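Local coordinates for myosin-2 (Saccharomyces cerevisiae, PDB 6IXO), which carries organelles and other cargo along actin cables as a class V myosin, this chain being its globular cargo-binding tail domain, at residues L267-W270 with C271-H274; D203-L206 with T207-S211; I212-C215 with M216-F219; R256-Q259 with L260-N263; C282-H285 with L286-T289. All coordinates share one frame; numbering follows the deposited sequence.

Contact 1: residues L267-W270 with C271-H274; sequences LEEW and CKTH. With SO4 (sulfate ion), chain B.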
loop_
_atom_site.group_PDB
_atom_site.type_symbol
_atom_site.label_atom_id
_atom_site.label_comp_id
_atom_site.label_asym_id
_atom_site.label_seq_id
_atom_site.Cartn_x
_atom_site.Cartn_y
_atom_site.Cartn_z
ATOM N N LEU A 267 17.024 5.828 -5.834
ATOM C CA LEU A 267 15.596 5.667 -5.534
ATOM C C LEU A 267 14.802 6.605 -6.425
ATOM O O LEU A 267 13.777 6.238 -6.998
ATOM C CB LEU A 267 15.322 5.936 -4.047
ATOM C CG LEU A 267 13.919 5.575 -3.544
ATOM C CD1 LEU A 267 13.521 4.109 -3.893
ATOM C CD2 LEU A 267 13.892 5.791 -2.029
ATOM N N GLU A 268 15.295 7.813 -6.605
ATOM C CA GLU A 268 14.653 8.754 -7.526
ATOM C C GLU A 268 14.624 8.268 -8.983
ATOM O O GLU A 268 13.634 8.480 -9.709
ATOM C CB GLU A 268 15.364 10.116 -7.402
ATOM C CG GLU A 268 14.798 11.256 -8.208
ATOM C CD GLU A 268 15.712 12.511 -8.097
ATOM O OE1 GLU A 268 16.930 12.335 -7.881
ATOM O OE2 GLU A 268 15.220 13.653 -8.200
ATOM N N GLU A 269 15.692 7.602 -9.425
ATOM C CA GLU A 269 15.767 7.142 -10.818
ATOM C C GLU A 269 14.814 5.934 -11.001
ATOM O O GLU A 269 14.238 5.740 -12.050
ATOM C CB GLU A 269 17.206 6.774 -11.175
ATOM C CG GLU A 269 18.108 8.006 -11.303
ATOM C CD GLU A 269 17.879 8.696 -12.625
ATOM O OE1 GLU A 269 17.447 8.011 -13.608
ATOM O OE2 GLU A 269 18.139 9.913 -12.706
ATOM N N TRP A 270 14.672 5.137 -9.951
ATOM C CA TRP A 270 13.704 4.046 -9.983
ATOM C C TRP A 270 12.287 4.626 -10.204
ATOM O O TRP A 270 11.499 4.106 -11.030
ATOM C CB TRP A 270 13.764 3.213 -8.681
ATOM C CG TRP A 270 12.708 2.136 -8.660
ATOM C CD1 TRP A 270 12.825 0.848 -9.119
ATOM C CD2 TRP A 270 11.373 2.275 -8.188
ATOM N NE1 TRP A 270 11.633 0.174 -8.952
ATOM C CE2 TRP A 270 10.730 1.024 -8.371
ATOM C CE3 TRP A 270 10.657 3.328 -7.603
ATOM C CZ2 TRP A 270 9.390 0.814 -8.026
ATOM C CZ3 TRP A 270 9.322 3.104 -7.240
ATOM C CH2 TRP A 270 8.715 1.865 -7.462
ATOM N N CYS A 271 11.959 5.689 -9.466
ATOM C CA CYS A 271 10.659 6.372 -9.592
ATOM C C CYS A 271 10.402 6.786 -11.017
ATOM O O CYS A 271 9.302 6.601 -11.557
ATOM C CB CYS A 271 10.607 7.596 -8.680
ATOM S SG CYS A 271 10.509 7.152 -6.940
ATOM N N LYS A 272 11.440 7.313 -11.651
ATOM C CA LYS A 272 11.317 7.764 -13.014
ATOM C C LYS A 272 11.003 6.654 -14.023
ATOM O O LYS A 272 10.365 6.904 -15.026
ATOM C CB LYS A 272 12.613 8.493 -13.448
ATOM C CG LYS A 272 12.815 9.831 -12.767
ATOM C CD LYS A 272 14.119 10.464 -13.236
ATOM C CE LYS A 272 14.673 11.461 -12.227
ATOM N NZ LYS A 272 14.043 12.813 -12.233
ATOM N N THR A 273 11.463 5.436 -13.792
ATOM C CA THR A 273 11.190 4.418 -14.788
ATOM C C THR A 273 9.991 3.563 -14.411
ATOM O O THR A 273 9.645 2.627 -15.135
ATOM C CB THR A 273 12.384 3.514 -14.993
ATOM O OG1 THR A 273 12.898 3.123 -13.714
ATOM C CG2 THR A 273 13.430 4.269 -15.758
ATOM N N HIS A 274 9.358 3.888 -13.289
ATOM C CA HIS A 274 8.253 3.061 -12.793
ATOM C C HIS A 274 6.981 3.842 -12.622
ATOM O O HIS A 274 6.177 3.549 -11.749
ATOM C CB HIS A 274 8.659 2.384 -11.479
ATOM C CG HIS A 274 9.635 1.285 -11.702
ATOM N ND1 HIS A 274 10.984 1.513 -11.865
ATOM C CD2 HIS A 274 9.438 -0.031 -11.951
ATOM C CE1 HIS A 274 11.588 0.368 -12.151
ATOM N NE2 HIS A 274 10.671 -0.585 -12.200
HETATM S S SO4 B . 12.286 -3.557 -13.345
HETATM O O1 SO4 B . 13.342 -2.597 -13.039
HETATM O O2 SO4 B . 12.527 -4.806 -12.626
HETATM O O3 SO4 B . 12.263 -3.806 -14.783
HETATM O O4 SO4 B . 11.000 -3.011 -12.932
#
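The imidazole of His-274 lies over one face of the Trp-270 indole. The two rings form an offset stack, with the five-membered ring of Trp-270 and the His-274 ring 3.7 Å apart at their centroids and their planes 12° apart. Trp-270 NE1 sits above the middle of the imidazole. His-274 CB continues the contact as a CH-pi approach over the six-membered ring. The edge of the indole meets sulfur: Cys-271 SG is 3.9 Å from Trp-270 CE3.

The edge of the imidazole is polar at two points. His-274 ND1 donates to Trp-270 O at 2.8 Å, close to the ring plane. His-274 NE2 donates to O4 of a sulfate ion at 2.6 Å, and the bond is nearly straight (170°). Two ring nitrogens in use fix the rotation of the imidazole. Both act as donors, so the ring is probably protonated beside the anion. Thr-273 OG1 also donates to Trp-270 O, 3.2 Å away and from the other face of that carbonyl. Lys-272 reaches back along Glu-268, but its NZ stays 4.3 Å from OE2, beyond a salt bridge; Glu-268 OE2 bonds to Thr-280.

This is the C-terminal end of helix 254-273. Helix 202-218 supplies Asn-210 to Trp-270 NE1 and packs Leu-206 against the indole, while helix 223-247 sets Phe-226 against Trp-270 and Leu-234 against Leu-267 and Cys-271.

Contact 2: residues D203-L206 with T207-S211; sequences DDIL and TFFNS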
loop_
_atom_site.group_PDB
_atom_site.type_symbol
_atom_site.label_atom_id
_atom_site.label_comp_id
_atom_site.label_asym_id
_atom_site.label_seq_id
_atom_site.Cartn_x
_atom_site.Cartn_y
_atom_site.Cartn_z
ATOM N N ASP A 203 20.012 -1.719 -2.418
ATOM C CA ASP A 203 19.441 -2.823 -3.196
ATOM C C ASP A 203 18.229 -3.447 -2.523
ATOM O O ASP A 203 17.306 -3.907 -3.194
ATOM C CB ASP A 203 20.478 -3.904 -3.443
ATOM C CG ASP A 203 21.418 -3.538 -4.573
ATOM O OD1 ASP A 203 20.986 -2.791 -5.493
ATOM O OD2 ASP A 203 22.573 -3.997 -4.531
ATOM N N ASP A 204 18.234 -3.495 -1.200
ATOM C CA ASP A 204 17.102 -4.081 -0.518
ATOM C C ASP A 204 15.906 -3.170 -0.648
ATOM O O ASP A 204 14.772 -3.650 -0.735
ATOM C CB ASP A 204 17.389 -4.339 0.950
ATOM C CG ASP A 204 18.539 -5.294 1.145
ATOM O OD1 ASP A 204 18.541 -6.365 0.508
ATOM O OD2 ASP A 204 19.473 -4.924 1.886
ATOM N N ILE A 205 16.158 -1.864 -0.630
ATOM C CA ILE A 205 15.071 -0.895 -0.752
ATOM C C ILE A 205 14.476 -0.924 -2.159
ATOM O O ILE A 205 13.243 -0.870 -2.348
ATOM C CB ILE A 205 15.566 0.537 -0.436
ATOM C CG1 ILE A 205 16.095 0.592 1.003
ATOM C CG2 ILE A 205 14.435 1.540 -0.599
ATOM C CD1 ILE A 205 15.043 0.107 2.081
ATOM N N LEU A 206 15.353 -0.989 -3.158
ATOM C CA LEU A 206 14.857 -1.074 -4.524
ATOM C C LEU A 206 14.059 -2.370 -4.741
ATOM O O LEU A 206 13.020 -2.364 -5.407
ATOM C CB LEU A 206 16.034 -0.991 -5.506
ATOM C CG LEU A 206 16.664 0.399 -5.420
ATOM C CD1 LEU A 206 17.936 0.397 -6.245
ATOM C CD2 LEU A 206 15.710 1.409 -5.968
ATOM N N THR A 207 14.552 -3.480 -4.188
ATOM C CA THR A 207 13.839 -4.760 -4.289
ATOM C C THR A 207 12.429 -4.621 -3.728
ATOM O O THR A 207 11.446 -5.104 -4.300
ATOM C CB THR A 207 14.591 -5.860 -3.532
ATOM O OG1 THR A 207 15.784 -6.160 -4.243
ATOM C CG2 THR A 207 13.744 -7.135 -3.419
ATOM N N PHE A 208 12.335 -3.933 -2.604
ATOM C CA PHE A 208 11.063 -3.731 -1.916
ATOM C C PHE A 208 10.064 -2.931 -2.755
ATOM O O PHE A 208 8.900 -3.329 -2.915
ATOM C CB PHE A 208 11.355 -3.038 -0.562
ATOM C CG PHE A 208 10.127 -2.574 0.208
ATOM C CD1 PHE A 208 9.648 -3.322 1.268
ATOM C CD2 PHE A 208 9.503 -1.358 -0.084
ATOM C CE1 PHE A 208 8.532 -2.869 2.032
ATOM C CE2 PHE A 208 8.418 -0.905 0.656
ATOM C CZ PHE A 208 7.928 -1.663 1.720
ATOM N N PHE A 209 10.495 -1.783 -3.263
ATOM C CA PHE A 209 9.623 -1.009 -4.145
ATOM C C PHE A 209 9.357 -1.736 -5.483
ATOM O O PHE A 209 8.221 -1.707 -6.005
ATOM C CB PHE A 209 10.215 0.379 -4.418
ATOM C CG PHE A 209 9.989 1.334 -3.309
ATOM C CD1 PHE A 209 8.769 1.989 -3.177
ATOM C CD2 PHE A 209 10.988 1.561 -2.353
ATOM C CE1 PHE A 209 8.534 2.868 -2.119
ATOM C CE2 PHE A 209 10.768 2.439 -1.288
ATOM C CZ PHE A 209 9.539 3.096 -1.163
ATOM N N ASN A 210 10.358 -2.412 -6.042
ATOM C CA ASN A 210 10.066 -3.225 -7.239
ATOM C C ASN A 210 8.968 -4.267 -7.021
ATOM O O ASN A 210 8.172 -4.576 -7.920
ATOM C CB ASN A 210 11.301 -3.958 -7.692
ATOM C CG ASN A 210 11.998 -3.233 -8.771
ATOM O OD1 ASN A 210 11.354 -2.751 -9.704
ATOM N ND2 ASN A 210 13.317 -3.135 -8.666
ATOM N N SER A 211 8.974 -4.841 -5.830
ATOM C CA SER A 211 8.012 -5.888 -5.499
ATOM C C SER A 211 6.617 -5.277 -5.442
ATOM O O SER A 211 5.650 -5.865 -5.937
ATOM C CB SER A 211 8.403 -6.547 -4.175
ATOM O OG SER A 211 7.477 -7.565 -3.825
#
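Thr-207 turns back onto Asp-203, one helical turn earlier. Its CB lies 3.4 Å from Asp-203 O and also near Asp-204 O. OG1 is anti to the carbonyl carbon (chi1 -70°), which brings it beside the backbone N and over the preceding turn. There it donates to Asp-203 O at 2.9 Å. Thr-207 N donates to the same Asp-203 O at 3.0 Å. The two donors come from opposite faces of the carbonyl plane, so one oxygen is gripped twice by one residue. The carboxylate of Asp-203 has a different role: its OD1 forms a salt bridge with Arg-266.

The contact is i to i+4 packing along helix 202-218 of the all-helical tail domain. Phe-208 N, Phe-209 N and Asn-210 N carry on the backbone ladder, and the bond from Asn-210 N to Leu-206 O is short at 2.7 Å.

On the buried side Ile-205 and Phe-209 lie side by side and point the same way. Ile-205 CG2 touches the ring edge, 3.8 Å from Phe-209 CE2 and close to the ring plane. Ile-205 O also meets this edge, 3.3 Å from Phe-209 CD2. One face of the Phe-209 ring carries Phe-208 CD2. The two phenylalanines pack on helix 223-247, and Leu-206 on helix 254-273. Asn-210 OD1 accepts a hydrogen bond from Trp-270 NE1.

Contact 3: residues I212-C215 with M216-F219; sequences IYWC and MKSF. With SO4 (sulfate ion), chain B.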
loop_
_atom_site.group_PDB
_atom_site.type_symbol
_atom_site.label_atom_id
_atom_site.label_comp_id
_atom_site.label_asym_id
_atom_site.label_seq_id
_atom_site.Cartn_x
_atom_site.Cartn_y
_atom_site.Cartn_z
ATOM N N ILE A 212 6.503 -4.078 -4.867
ATOM C CA ILE A 212 5.209 -3.396 -4.905
ATOM C C ILE A 212 4.792 -3.158 -6.338
ATOM O O ILE A 212 3.662 -3.465 -6.731
ATOM C CB ILE A 212 5.253 -2.083 -4.166
ATOM C CG1 ILE A 212 5.453 -2.356 -2.671
ATOM C CG2 ILE A 212 3.930 -1.310 -4.315
ATOM C CD1 ILE A 212 5.687 -1.091 -1.865
ATOM N N TYR A 213 5.710 -2.622 -7.135
ATOM C CA TYR A 213 5.386 -2.365 -8.539
ATOM C C TYR A 213 4.902 -3.597 -9.287
ATOM O O TYR A 213 3.832 -3.571 -9.960
ATOM C CB TYR A 213 6.644 -1.792 -9.246
ATOM C CG TYR A 213 6.437 -1.611 -10.739
ATOM C CD1 TYR A 213 5.859 -0.451 -11.240
ATOM C CD2 TYR A 213 6.832 -2.591 -11.641
ATOM C CE1 TYR A 213 5.689 -0.262 -12.602
ATOM C CE2 TYR A 213 6.667 -2.413 -13.013
ATOM C CZ TYR A 213 6.090 -1.247 -13.481
ATOM O OH TYR A 213 5.924 -1.045 -14.829
ATOM N N TRP A 214 5.673 -4.689 -9.217
ATOM C CA TRP A 214 5.347 -5.863 -10.054
ATOM C C TRP A 214 4.121 -6.628 -9.554
ATOM O O TRP A 214 3.375 -7.178 -10.364
ATOM C CB TRP A 214 6.546 -6.801 -10.150
ATOM C CG TRP A 214 7.516 -6.312 -11.145
ATOM C CD1 TRP A 214 8.777 -5.791 -10.907
ATOM C CD2 TRP A 214 7.297 -6.215 -12.556
ATOM N NE1 TRP A 214 9.349 -5.420 -12.105
ATOM C CE2 TRP A 214 8.462 -5.665 -13.125
ATOM C CE3 TRP A 214 6.222 -6.551 -13.396
ATOM C CZ2 TRP A 214 8.587 -5.440 -14.500
ATOM C CZ3 TRP A 214 6.348 -6.332 -14.748
ATOM C CH2 TRP A 214 7.521 -5.779 -15.292
ATOM N N CYS A 215 3.889 -6.639 -8.230
ATOM C CA CYS A 215 2.677 -7.296 -7.672
ATOM C C CYS A 215 1.443 -6.537 -8.117
ATOM O O CYS A 215 0.432 -7.130 -8.555
ATOM C CB CYS A 215 2.749 -7.375 -6.118
ATOM S SG CYS A 215 3.890 -8.677 -5.578
ATOM N N MET A 216 1.515 -5.211 -8.033
ATOM C CA MET A 216 0.403 -4.383 -8.503
ATOM C C MET A 216 0.174 -4.490 -9.989
ATOM O O MET A 216 -0.980 -4.595 -10.449
ATOM C CB MET A 216 0.632 -2.934 -8.115
ATOM C CG MET A 216 0.574 -2.817 -6.601
ATOM S SD MET A 216 -0.113 -1.254 -6.137
ATOM C CE MET A 216 -0.165 -1.427 -4.359
ATOM N N LYS A 217 1.257 -4.478 -10.760
ATOM C CA LYS A 217 1.124 -4.670 -12.207
ATOM C C LYS A 217 0.546 -6.055 -12.580
ATOM O O LYS A 217 -0.418 -6.183 -13.386
ATOM C CB LYS A 217 2.500 -4.464 -12.876
ATOM C CG LYS A 217 2.420 -4.491 -14.385
ATOM C CD LYS A 217 3.584 -3.767 -15.053
ATOM C CE LYS A 217 3.299 -3.620 -16.563
ATOM N NZ LYS A 217 4.231 -2.665 -17.239
ATOM N N SER A 218 1.134 -7.099 -11.996
ATOM C CA SER A 218 0.765 -8.461 -12.373
ATOM C C SER A 218 -0.624 -8.775 -11.880
ATOM O O SER A 218 -1.331 -9.572 -12.519
ATOM C CB SER A 218 1.729 -9.502 -11.822
ATOM O OG SER A 218 3.025 -9.368 -12.388
ATOM N N PHE A 219 -1.013 -8.181 -10.745
ATOM C CA PHE A 219 -2.325 -8.507 -10.167
ATOM C C PHE A 219 -3.404 -7.567 -10.671
ATOM O O PHE A 219 -4.488 -7.514 -10.084
ATOM C CB PHE A 219 -2.307 -8.477 -8.626
ATOM C CG PHE A 219 -1.446 -9.544 -8.006
ATOM C CD1 PHE A 219 -0.782 -10.478 -8.803
ATOM C CD2 PHE A 219 -1.263 -9.591 -6.618
ATOM C CE1 PHE A 219 0.046 -11.451 -8.245
ATOM C CE2 PHE A 219 -0.447 -10.558 -6.052
ATOM C CZ PHE A 219 0.213 -11.495 -6.873
HETATM S S SO4 B . 12.286 -3.557 -13.345
HETATM O O1 SO4 B . 13.342 -2.597 -13.039
HETATM O O2 SO4 B . 12.527 -4.806 -12.626
HETATM O O3 SO4 B . 12.263 -3.806 -14.783
HETATM O O4 SO4 B . 11.000 -3.011 -12.932
#
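A sulfate ion, probably from the crystallisation liquor, lies at the indole edge of Trp-214, between this helix and His-274. Trp-214 NE1 points at it and makes two weak hydrogen bonds, to O4 at 3.0 Å and to O2 at 3.3 Å. The bond to O2 is the straighter one (163°). His-274 NE2 donates to the same ion, so two helix ends each supply a ring N-H to one anion.

Tyr-213 packs against Trp-214. Its CE2 stands 3.7 Å above the middle of the indole face, and Trp-214 CD1 lies at the edge of the tyrosine ring. Lys-217 runs alongside both. Its CG is anti to the backbone N (chi1 -174°) and the chain beyond is extended, which carries CD to within 3.8 Å of Trp-214 CZ3 and 3.6 Å of Tyr-213 OH. Lys-217 NZ makes a weak hydrogen bond to Tyr-213 OH at 3.4 Å.

These residues form the last turns of helix 202-218. Helix 223-247 closes one side through Phe-226, which meets Tyr-213 edge-to-face and also touches Met-216. Helix 97-124 covers Cys-215 through Pro-99 and Val-102.

Phe-219 is the first residue to leave the helical backbone. Its N still donates to Cys-215 O, 2.8 Å away, and its ring turns one face to the Cys-215 carbonyl group. Cys-215 SG approaches that ring obliquely, in a sulfur-aromatic contact. Ser-218 OG bonds to Gly-41 N. On the buried side Ile-212 CG2 and Met-216 CE lie 4.1 Å apart, their side chains side by side and pointing the same way.

Contact 4: residues R256-Q259 with L260-N263; sequences RGLQ and LNYN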
loop_
_atom_site.group_PDB
_atom_site.type_symbol
_atom_site.label_atom_id
_atom_site.label_comp_id
_atom_site.label_asym_id
_atom_site.label_seq_id
_atom_site.Cartn_x
_atom_site.Cartn_y
_atom_site.Cartn_z
ATOM N N ARG A 256 30.001 11.858 3.183
ATOM C CA ARG A 256 28.687 11.329 3.521
ATOM C C ARG A 256 27.655 11.948 2.581
ATOM O O ARG A 256 26.686 11.278 2.151
ATOM C CB ARG A 256 28.361 11.613 5.016
ATOM C CG ARG A 256 27.040 11.070 5.452
ATOM C CD ARG A 256 26.987 9.536 5.268
ATOM N NE ARG A 256 28.071 8.868 5.993
ATOM C CZ ARG A 256 28.235 7.543 6.054
ATOM N NH1 ARG A 256 27.390 6.710 5.416
ATOM N NH2 ARG A 256 29.245 7.048 6.764
ATOM N N GLY A 257 27.848 13.213 2.224
ATOM C CA GLY A 257 26.907 13.846 1.292
ATOM C C GLY A 257 26.925 13.190 -0.090
ATOM O O GLY A 257 25.873 12.939 -0.717
ATOM N N LEU A 258 28.116 12.886 -0.577
ATOM C CA LEU A 258 28.239 12.224 -1.885
ATOM C C LEU A 258 27.532 10.847 -1.811
ATOM O O LEU A 258 26.759 10.456 -2.703
ATOM C CB LEU A 258 29.721 12.051 -2.247
ATOM C CG LEU A 258 29.881 11.472 -3.656
ATOM C CD1 LEU A 258 29.368 12.481 -4.675
ATOM C CD2 LEU A 258 31.337 11.077 -3.948
ATOM N N GLN A 259 27.769 10.118 -0.722
ATOM C CA GLN A 259 27.145 8.794 -0.581
ATOM C C GLN A 259 25.654 8.870 -0.448
ATOM O O GLN A 259 24.930 8.036 -1.036
ATOM C CB GLN A 259 27.714 8.018 0.606
ATOM C CG GLN A 259 29.145 7.631 0.302
ATOM C CD GLN A 259 29.801 6.892 1.418
ATOM O OE1 GLN A 259 29.797 5.665 1.425
ATOM N NE2 GLN A 259 30.374 7.626 2.381
ATOM N N LEU A 260 25.174 9.834 0.323
ATOM C CA LEU A 260 23.735 10.061 0.417
ATOM C C LEU A 260 23.145 10.384 -0.971
ATOM O O LEU A 260 22.048 9.895 -1.335
ATOM C CB LEU A 260 23.416 11.178 1.417
ATOM C CG LEU A 260 21.941 11.563 1.629
ATOM C CD1 LEU A 260 21.140 10.348 2.255
ATOM C CD2 LEU A 260 21.811 12.790 2.584
ATOM N N ASN A 261 23.841 11.226 -1.727
ATOM C CA ASN A 261 23.428 11.562 -3.093
ATOM C C ASN A 261 23.247 10.273 -3.886
ATOM O O ASN A 261 22.202 10.077 -4.513
ATOM C CB ASN A 261 24.462 12.501 -3.762
ATOM C CG ASN A 261 24.247 12.638 -5.276
ATOM O OD1 ASN A 261 23.142 12.598 -5.752
ATOM N ND2 ASN A 261 25.323 12.768 -6.019
ATOM N N TYR A 262 24.233 9.378 -3.834
ATOM C CA TYR A 262 24.160 8.159 -4.660
ATOM C C TYR A 262 23.001 7.272 -4.178
ATOM O O TYR A 262 22.276 6.691 -4.993
ATOM C CB TYR A 262 25.468 7.366 -4.609
ATOM C CG TYR A 262 26.637 8.027 -5.309
ATOM C CD1 TYR A 262 26.450 9.135 -6.120
ATOM C CD2 TYR A 262 27.938 7.537 -5.143
ATOM C CE1 TYR A 262 27.554 9.738 -6.779
ATOM C CE2 TYR A 262 29.028 8.130 -5.762
ATOM C CZ TYR A 262 28.844 9.231 -6.588
ATOM O OH TYR A 262 29.942 9.795 -7.243
ATOM N N ASN A 263 22.827 7.162 -2.864
ATOM C CA ASN A 263 21.687 6.363 -2.359
ATOM C C ASN A 263 20.329 6.892 -2.808
ATOM O O ASN A 263 19.460 6.152 -3.360
ATOM C CB ASN A 263 21.752 6.321 -0.831
ATOM C CG ASN A 263 22.881 5.460 -0.322
ATOM O OD1 ASN A 263 23.500 4.713 -1.100
ATOM N ND2 ASN A 263 23.161 5.532 1.018
#
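Leu-258 and Tyr-262 make the apolar part of this contact, one helical turn apart. Leu-258 CG is anti to the backbone N (chi1 -175°), and this swings its branch over the ring of Tyr-262. CG lies over the ring face in a CH-pi approach, 4.2 Å from the centroid. Leu-258 CD1 is 3.8 Å from Tyr-262 CZ, and both methyl groups are near Tyr-262 OH. The same ring has Leu-258 O over one face, 3.5 Å above the plane and towards the rim. An alanine in place of Tyr-262 would remove this ring and would probably leave the Leu-258 methyl groups without the ring they pack on and freer to turn.

The backbone bonds are regular. Leu-260, Asn-261, Tyr-262 and Asn-263 each donate their N-H to the oxygen four residues back, in the i to i+4 pattern of helix 254-273. Leu-260 faces helix 284-294, touching Thr-289 and Ala-290.

Arg-256, Gln-259 and Asn-263 turn to the end of helix 134-180 and the chain just after it. Gln-259 OE1 accepts from Leu-184 N. Its amide NE2 lies 4.2 Å above the guanidinium plane of Arg-256, over the middle of that group. Arg-256 NH1 donates to Ile-180 O. Asn-263 ND2 donates to Val-178 O, and Asn-263 CG sits 3.4 Å from Gln-259 O, which also takes a bond from Ser-183 OG.

Contact 5: residues C282-H285 with L286-T289; sequences CLQH and LIQT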
loop_
_atom_site.group_PDB
_atom_site.type_symbol
_atom_site.label_atom_id
_atom_site.label_comp_id
_atom_site.label_asym_id
_atom_site.label_seq_id
_atom_site.Cartn_x
_atom_site.Cartn_y
_atom_site.Cartn_z
ATOM N N CYS A 282 8.594 13.864 -3.446
ATOM C CA CYS A 282 8.551 13.093 -2.208
ATOM C C CYS A 282 9.905 13.002 -1.470
ATOM O O CYS A 282 9.913 12.704 -0.276
ATOM C CB CYS A 282 8.087 11.673 -2.469
ATOM S SG CYS A 282 6.436 11.581 -3.221
ATOM N N LEU A 283 11.030 13.190 -2.165
ATOM C CA LEU A 283 12.331 12.908 -1.515
ATOM C C LEU A 283 13.114 14.183 -1.303
ATOM O O LEU A 283 14.339 14.161 -1.075
ATOM C CB LEU A 283 13.169 11.918 -2.355
ATOM C CG LEU A 283 12.549 10.530 -2.589
ATOM C CD1 LEU A 283 13.243 9.802 -3.750
ATOM C CD2 LEU A 283 12.639 9.737 -1.302
ATOM N N GLN A 284 12.415 15.295 -1.392
ATOM C CA GLN A 284 13.125 16.564 -1.459
ATOM C C GLN A 284 13.969 16.851 -0.219
ATOM O O GLN A 284 14.973 17.539 -0.316
ATOM C CB GLN A 284 12.144 17.720 -1.685
ATOM C CG GLN A 284 11.922 18.114 -3.154
ATOM C CD GLN A 284 13.194 18.123 -4.010
ATOM O OE1 GLN A 284 14.036 19.019 -3.898
ATOM N NE2 GLN A 284 13.325 17.127 -4.878
ATOM N N HIS A 285 13.575 16.377 0.956
ATOM C CA HIS A 285 14.387 16.733 2.116
ATOM C C HIS A 285 15.693 16.017 2.083
ATOM O O HIS A 285 16.709 16.584 2.497
ATOM C CB HIS A 285 13.661 16.428 3.437
ATOM C CG HIS A 285 12.369 17.170 3.578
ATOM N ND1 HIS A 285 11.141 16.603 3.277
ATOM C CD2 HIS A 285 12.114 18.450 3.940
ATOM C CE1 HIS A 285 10.184 17.491 3.475
ATOM N NE2 HIS A 285 10.743 18.621 3.882
ATOM N N LEU A 286 15.667 14.754 1.672
ATOM C CA LEU A 286 16.926 13.989 1.497
ATOM C C LEU A 286 17.758 14.554 0.348
ATOM O O LEU A 286 18.998 14.741 0.448
ATOM C CB LEU A 286 16.626 12.511 1.215
ATOM C CG LEU A 286 16.026 11.786 2.408
ATOM C CD1 LEU A 286 15.681 10.370 1.982
ATOM C CD2 LEU A 286 17.109 11.778 3.541
ATOM N N ILE A 287 17.093 14.848 -0.760
ATOM C CA ILE A 287 17.856 15.380 -1.913
ATOM C C ILE A 287 18.539 16.718 -1.505
ATOM O O ILE A 287 19.739 16.972 -1.771
ATOM C CB ILE A 287 16.927 15.574 -3.136
ATOM C CG1 ILE A 287 16.508 14.199 -3.686
ATOM C CG2 ILE A 287 17.574 16.520 -4.232
ATOM C CD1 ILE A 287 15.330 14.260 -4.732
ATOM N N GLN A 288 17.775 17.585 -0.861
ATOM C CA GLN A 288 18.321 18.908 -0.533
ATOM C C GLN A 288 19.393 18.795 0.563
ATOM O O GLN A 288 20.321 19.585 0.612
ATOM C CB GLN A 288 17.190 19.843 -0.112
ATOM C CG GLN A 288 16.364 20.354 -1.311
ATOM C CD GLN A 288 15.097 21.086 -0.880
ATOM O OE1 GLN A 288 15.073 21.730 0.169
ATOM N NE2 GLN A 288 14.024 20.972 -1.691
ATOM N N THR A 289 19.250 17.823 1.456
ATOM C CA THR A 289 20.308 17.609 2.455
ATOM C C THR A 289 21.618 17.183 1.800
ATOM O O THR A 289 22.715 17.719 2.123
ATOM C CB THR A 289 19.862 16.574 3.482
ATOM O OG1 THR A 289 18.762 17.136 4.187
ATOM C CG2 THR A 289 20.993 16.221 4.504
#
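Gln-284 and Gln-288 join their amides across the first turn of helix 284-294, in the all-helical tail domain. Leu-283 is the N-cap residue, and its O accepts from Ile-287 N. Most of the contact is buried and close-packed. Gln-288 NE2 donates to Gln-284 OE1 at 2.9 Å, on a lone pair in the carbonyl plane, and the bond is nearly straight (165°). The amide planes are 50° apart. Gln-284 bends at chi2 (-41°), which folds its amide back over the turn and sets its NE2 3.5 Å from Ile-287 CD1. That NE2 also donates to Thr-280 O, while Gln-288 OE1 accepts from Ser-312 N. A leucine in place of Gln-288 would probably leave Gln-284 OE1 and Ser-312 N without their mates in a buried setting.

The looser side is at His-285 and Ile-287, both partly exposed. Ile-287 CD1 is close to Gln-284 NE2 but only loosely set against Leu-283 CB, at 4.0 Å. The His-285 ring makes its bond away from this turn, from ND1 to Asp-238 OD2. The backbone oxygen of this residue has two donors: His-285 O accepts from Thr-289 N at 3.0 Å and from Thr-289 OG1 at 2.7 Å.

In the fold
Contacts 3 and 5 are mostly buried; contacts 1, 2 and 4 are partly buried. Contacts 2 and 3 follow one another on helix 202-218, contacts 4 and 1 on helix 254-273, and contact 5 lies on helix 284-294. Contacts 1 and 3 share a sulfate ion and touch through His-274 and Tyr-213; their centres are about 16 Å apart. Contact 2 meets contact 1 through Asn-210 and Leu-206. Contact 5 touches both contacts on helix 254-273. Its buried amide pair is satisfied by neighbouring backbone, whereas ring N-H groups of contacts 1 and 3 meet an ion. Contact 4 combines leucine-tyrosine packing with polar links to the end of helix 134-180 and the loop after it.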